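Long-range contact in putative tryptophan halogenase (Xanthomonas campestris pv. campestris, PDB 6Y1W), which is a flavin-dependent halogenase, probably using reduced FAD to halogenate an aromatic substrate in the manner of the tryptophan halogenases: residues A[343-356]-A[384-396]. Numbering follows the deposited sequence.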
# COMPACT_ATOMS: atom_id res chain seq x y z
N LEU A 343 22.99 1.52 0.62
CA LEU A 343 22.78 2.80 1.30
C LEU A 343 23.45 2.72 2.66
O LEU A 343 23.45 1.67 3.30
CB LEU A 343 21.30 3.09 1.48
CG LEU A 343 20.59 3.45 0.17
CD1 LEU A 343 19.09 3.46 0.35
CD2 LEU A 343 21.05 4.89 -0.22
N GLU A 344 24.00 3.85 3.11
CA GLU A 344 24.65 3.88 4.42
C GLU A 344 23.69 3.51 5.56
O GLU A 344 22.46 3.63 5.42
CB GLU A 344 25.22 5.28 4.66
CG GLU A 344 24.14 6.31 4.93
CD GLU A 344 24.66 7.72 4.72
OE1 GLU A 344 25.27 8.29 5.67
OE2 GLU A 344 24.52 8.22 3.59
N PRO A 345 24.23 3.03 6.72
CA PRO A 345 23.34 2.45 7.75
C PRO A 345 22.66 3.46 8.66
O PRO A 345 22.38 3.16 9.83
CB PRO A 345 24.29 1.55 8.56
CG PRO A 345 25.61 2.26 8.46
CD PRO A 345 25.65 2.77 7.01
N ILE A 346 22.35 4.64 8.11
CA ILE A 346 21.79 5.71 8.92
C ILE A 346 20.40 5.37 9.43
O ILE A 346 20.00 5.86 10.50
CB ILE A 346 21.79 7.01 8.10
CG1 ILE A 346 21.36 8.20 8.93
CG2 ILE A 346 20.81 6.91 6.90
CD1 ILE A 346 21.49 9.52 8.15
N GLU A 347 19.64 4.52 8.72
CA GLU A 347 18.34 4.06 9.17
C GLU A 347 18.28 2.53 9.26
O GLU A 347 17.21 1.94 9.20
CB GLU A 347 17.20 4.57 8.26
CG GLU A 347 16.87 6.06 8.49
CD GLU A 347 16.08 6.32 9.78
OE1 GLU A 347 15.58 5.35 10.41
OE2 GLU A 347 15.97 7.54 10.20
N SER A 348 19.44 1.87 9.41
CA SER A 348 19.50 0.43 9.70
C SER A 348 18.71 -0.39 8.69
O SER A 348 17.91 -1.25 9.07
CB SER A 348 19.03 0.10 11.13
OG SER A 348 19.49 1.05 12.13
N THR A 349 18.96 -0.16 7.41
CA THR A 349 18.19 -0.82 6.34
C THR A 349 18.94 -1.97 5.65
O THR A 349 18.33 -2.63 4.81
CB THR A 349 17.75 0.19 5.28
OG1 THR A 349 18.85 1.03 4.87
CG2 THR A 349 16.60 1.06 5.78
N ASN A 350 20.20 -2.28 5.99
CA ASN A 350 20.96 -3.27 5.21
C ASN A 350 20.32 -4.66 5.26
O ASN A 350 20.02 -5.28 4.22
CB ASN A 350 22.41 -3.36 5.75
CG ASN A 350 23.19 -4.53 5.15
OD1 ASN A 350 23.34 -4.57 3.94
ND2 ASN A 350 23.67 -5.49 5.99
N ILE A 351 20.11 -5.19 6.47
CA ILE A 351 19.51 -6.52 6.57
C ILE A 351 18.09 -6.55 6.04
O ILE A 351 17.67 -7.54 5.42
CB ILE A 351 19.65 -7.01 8.03
CG1 ILE A 351 21.07 -7.54 8.21
CG2 ILE A 351 18.62 -8.13 8.35
CD1 ILE A 351 21.42 -7.88 9.66
N HIS A 352 17.34 -5.46 6.21
CA HIS A 352 15.99 -5.36 5.67
C HIS A 352 15.99 -5.51 4.16
O HIS A 352 15.11 -6.18 3.59
CB HIS A 352 15.40 -4.02 6.08
CG HIS A 352 14.15 -3.67 5.34
ND1 HIS A 352 12.91 -4.12 5.74
CD2 HIS A 352 13.95 -2.92 4.24
CE1 HIS A 352 11.99 -3.65 4.91
NE2 HIS A 352 12.60 -2.91 3.99
N LEU A 353 16.95 -4.87 3.48
CA LEU A 353 16.96 -4.96 2.03
C LEU A 353 17.32 -6.35 1.56
O LEU A 353 16.81 -6.77 0.52
CB LEU A 353 17.92 -3.93 1.44
CG LEU A 353 17.29 -2.52 1.49
CD1 LEU A 353 18.39 -1.48 1.31
CD2 LEU A 353 16.16 -2.32 0.48
N ILE A 354 18.16 -7.07 2.30
CA ILE A 354 18.38 -8.49 2.00
C ILE A 354 17.08 -9.26 2.15
O ILE A 354 16.68 -10.04 1.27
CB ILE A 354 19.47 -9.07 2.92
CG1 ILE A 354 20.83 -8.43 2.59
CG2 ILE A 354 19.57 -10.59 2.67
CD1 ILE A 354 21.92 -8.72 3.67
N GLN A 355 16.40 -9.08 3.29
CA GLN A 355 15.16 -9.80 3.56
C GLN A 355 14.13 -9.51 2.48
O GLN A 355 13.45 -10.43 2.00
CB GLN A 355 14.60 -9.39 4.92
CG GLN A 355 13.14 -9.78 5.10
CD GLN A 355 12.64 -9.44 6.49
OE1 GLN A 355 13.44 -9.25 7.44
NE2 GLN A 355 11.31 -9.41 6.65
N ARG A 356 13.99 -8.23 2.07
CA ARG A 356 12.99 -7.93 1.03
C ARG A 356 13.31 -8.67 -0.27
O ARG A 356 12.41 -9.18 -0.94
CB ARG A 356 12.92 -6.43 0.75
CG ARG A 356 12.36 -5.62 1.91
CD ARG A 356 10.90 -5.99 2.25
NE ARG A 356 10.08 -5.85 1.05
CZ ARG A 356 9.20 -6.75 0.63
NH1 ARG A 356 9.00 -7.88 1.31
NH2 ARG A 356 8.51 -6.52 -0.49
N GLU A 384 10.88 0.29 -4.15
CA GLU A 384 11.15 0.24 -2.71
C GLU A 384 12.46 0.93 -2.37
O GLU A 384 12.53 1.66 -1.36
CB GLU A 384 11.16 -1.21 -2.23
CG GLU A 384 9.77 -1.80 -2.13
CD GLU A 384 9.84 -3.27 -1.65
OE1 GLU A 384 10.69 -3.58 -0.79
OE2 GLU A 384 9.03 -4.08 -2.11
N ILE A 385 13.50 0.73 -3.18
CA ILE A 385 14.81 1.27 -2.80
C ILE A 385 14.84 2.78 -3.01
O ILE A 385 15.49 3.51 -2.24
CB ILE A 385 15.96 0.56 -3.55
CG1 ILE A 385 17.31 0.96 -2.96
CG2 ILE A 385 15.98 0.87 -5.06
CD1 ILE A 385 17.38 0.68 -1.59
N ALA A 386 14.15 3.28 -4.03
CA ALA A 386 14.15 4.71 -4.28
C ALA A 386 13.48 5.43 -3.12
O ALA A 386 13.90 6.53 -2.74
CB ALA A 386 13.44 5.03 -5.59
N HIS A 387 12.44 4.82 -2.55
CA HIS A 387 11.79 5.41 -1.39
C HIS A 387 12.74 5.47 -0.18
O HIS A 387 12.77 6.47 0.56
CB HIS A 387 10.55 4.61 -1.02
CG HIS A 387 10.17 4.82 0.39
ND1 HIS A 387 9.54 5.97 0.80
CD2 HIS A 387 10.41 4.09 1.51
CE1 HIS A 387 9.37 5.92 2.12
NE2 HIS A 387 9.88 4.79 2.57
N ILE A 388 13.49 4.39 0.06
CA ILE A 388 14.44 4.43 1.17
C ILE A 388 15.55 5.44 0.89
O ILE A 388 15.94 6.22 1.78
CB ILE A 388 14.98 3.02 1.43
CG1 ILE A 388 13.84 2.12 1.92
CG2 ILE A 388 16.02 3.00 2.49
CD1 ILE A 388 14.23 0.57 1.86
N ARG A 389 16.05 5.47 -0.36
CA ARG A 389 17.04 6.47 -0.77
C ARG A 389 16.59 7.87 -0.40
O ARG A 389 17.36 8.65 0.18
CB ARG A 389 17.29 6.37 -2.28
CG ARG A 389 18.28 7.44 -2.80
CD ARG A 389 18.07 7.71 -4.27
NE ARG A 389 16.76 8.31 -4.47
CZ ARG A 389 16.13 8.31 -5.65
NH1 ARG A 389 16.74 7.75 -6.70
NH2 ARG A 389 14.91 8.89 -5.77
N ASP A 390 15.31 8.20 -0.71
CA ASP A 390 14.83 9.56 -0.46
C ASP A 390 14.86 9.87 1.02
O ASP A 390 15.14 11.01 1.42
CB ASP A 390 13.41 9.74 -1.00
CG ASP A 390 13.36 9.89 -2.52
OD1 ASP A 390 14.44 9.92 -3.17
OD2 ASP A 390 12.21 9.94 -3.05
N PHE A 391 14.56 8.87 1.86
CA PHE A 391 14.53 9.11 3.29
C PHE A 391 15.95 9.32 3.84
O PHE A 391 16.15 10.10 4.78
CB PHE A 391 13.84 7.92 3.99
CG PHE A 391 13.27 8.29 5.35
CD1 PHE A 391 11.97 8.78 5.45
CD2 PHE A 391 14.03 8.14 6.52
CE1 PHE A 391 11.44 9.13 6.71
CE2 PHE A 391 13.52 8.47 7.75
CZ PHE A 391 12.22 8.96 7.87
N VAL A 392 16.94 8.61 3.28
CA VAL A 392 18.32 8.83 3.66
C VAL A 392 18.76 10.22 3.25
O VAL A 392 19.36 10.96 4.04
CB VAL A 392 19.20 7.73 3.05
CG1 VAL A 392 20.72 8.03 3.24
CG2 VAL A 392 18.81 6.35 3.64
N ILE A 393 18.38 10.64 2.03
CA ILE A 393 18.71 12.00 1.58
C ILE A 393 18.09 13.04 2.49
O ILE A 393 18.73 14.06 2.82
CB ILE A 393 18.24 12.20 0.13
CG1 ILE A 393 19.04 11.32 -0.81
CG2 ILE A 393 18.48 13.66 -0.30
CD1 ILE A 393 18.45 11.22 -2.22
N LEU A 394 16.86 12.79 2.94
CA LEU A 394 16.20 13.71 3.86
C LEU A 394 17.06 14.04 5.07
O LEU A 394 17.12 15.19 5.51
CB LEU A 394 14.88 13.08 4.29
CG LEU A 394 14.17 13.77 5.43
CD1 LEU A 394 13.74 15.21 5.09
CD2 LEU A 394 12.97 12.95 5.83
N HIS A 395 17.77 13.04 5.62
CA HIS A 395 18.57 13.29 6.82
C HIS A 395 19.67 14.32 6.58
O HIS A 395 20.00 15.08 7.49
CB HIS A 395 19.18 11.97 7.30
CG HIS A 395 18.29 11.20 8.23
ND1 HIS A 395 17.86 11.71 9.44
CD2 HIS A 395 17.74 9.96 8.12
CE1 HIS A 395 17.09 10.82 10.05
NE2 HIS A 395 17.01 9.74 9.28
N TYR A 396 20.25 14.34 5.38
CA TYR A 396 21.32 15.28 5.07
C TYR A 396 20.79 16.62 4.60
O TYR A 396 21.42 17.65 4.87
CB TYR A 396 22.24 14.70 3.98
CG TYR A 396 23.14 13.62 4.52
CD1 TYR A 396 24.28 13.95 5.24
CD2 TYR A 396 22.87 12.26 4.29
CE1 TYR A 396 25.14 12.97 5.73
CE2 TYR A 396 23.74 11.28 4.81
CZ TYR A 396 24.87 11.66 5.51
OH TYR A 396 25.75 10.74 6.00
O HOH W 1 11.22 -1.80 1.63
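Glu-347 OE2 meets His-395 NE2 at 2.6 Å, one of three direct polar links that join an antiparallel helix pair of this flavin-dependent halogenase, 350-356 against 384-396 (169° between their directions), with the loop 343-349 leading into the first. The hydrogen bond is nearly straight (N-H...O 164°) and uses the anti lone pair of OE2; carboxylate and imidazole lie almost in one plane. A bend in the glutamate chain (chi2 -75°) brings OE2 to the edge of the Phe-391 ring as well, the two planes nearly perpendicular. OE2 also bonds His-106, and Gln-452 bonds ND1 of His-395, so both imidazole nitrogens are engaged and the ring's rotation is fixed. Glu-347 probably helps bind the substrate, as in tryptophan halogenases; its side chain lies about 6 Å from that of Lys-89, the predicted catalytic lysine.

The next residue, Tyr-396, donates its OH to Glu-344 OE1 over a short 2.5 Å, arriving on the syn side, and Trp-273 shares that oxygen. Between these two bonds Ile-346 reaches past His-395, its CD1 3.5 Å from the histidine CB, while its CG2 sits against both methyls of Val-392.

The middle is mainly apolar. Leu-343 CD1 touches Ile-385 CD1 and Ile-388 CG2, each at 3.8 Å, and Leu-353 closes in with CD2 3.7 Å from Ile-388 CD1.

At the far end Arg-356, folded at chi2 and chi3, presents its guanidinium side-on to Glu-384. A water joins Glu-384 OE1, to which it donates, to His-352 NE2, whose ND1 is held by Ser-65. The salt bridge itself is in the guanidinium plane: Arg-356 NE to Glu-384 OE1 and NH2 to OE2, each 3.0 Å.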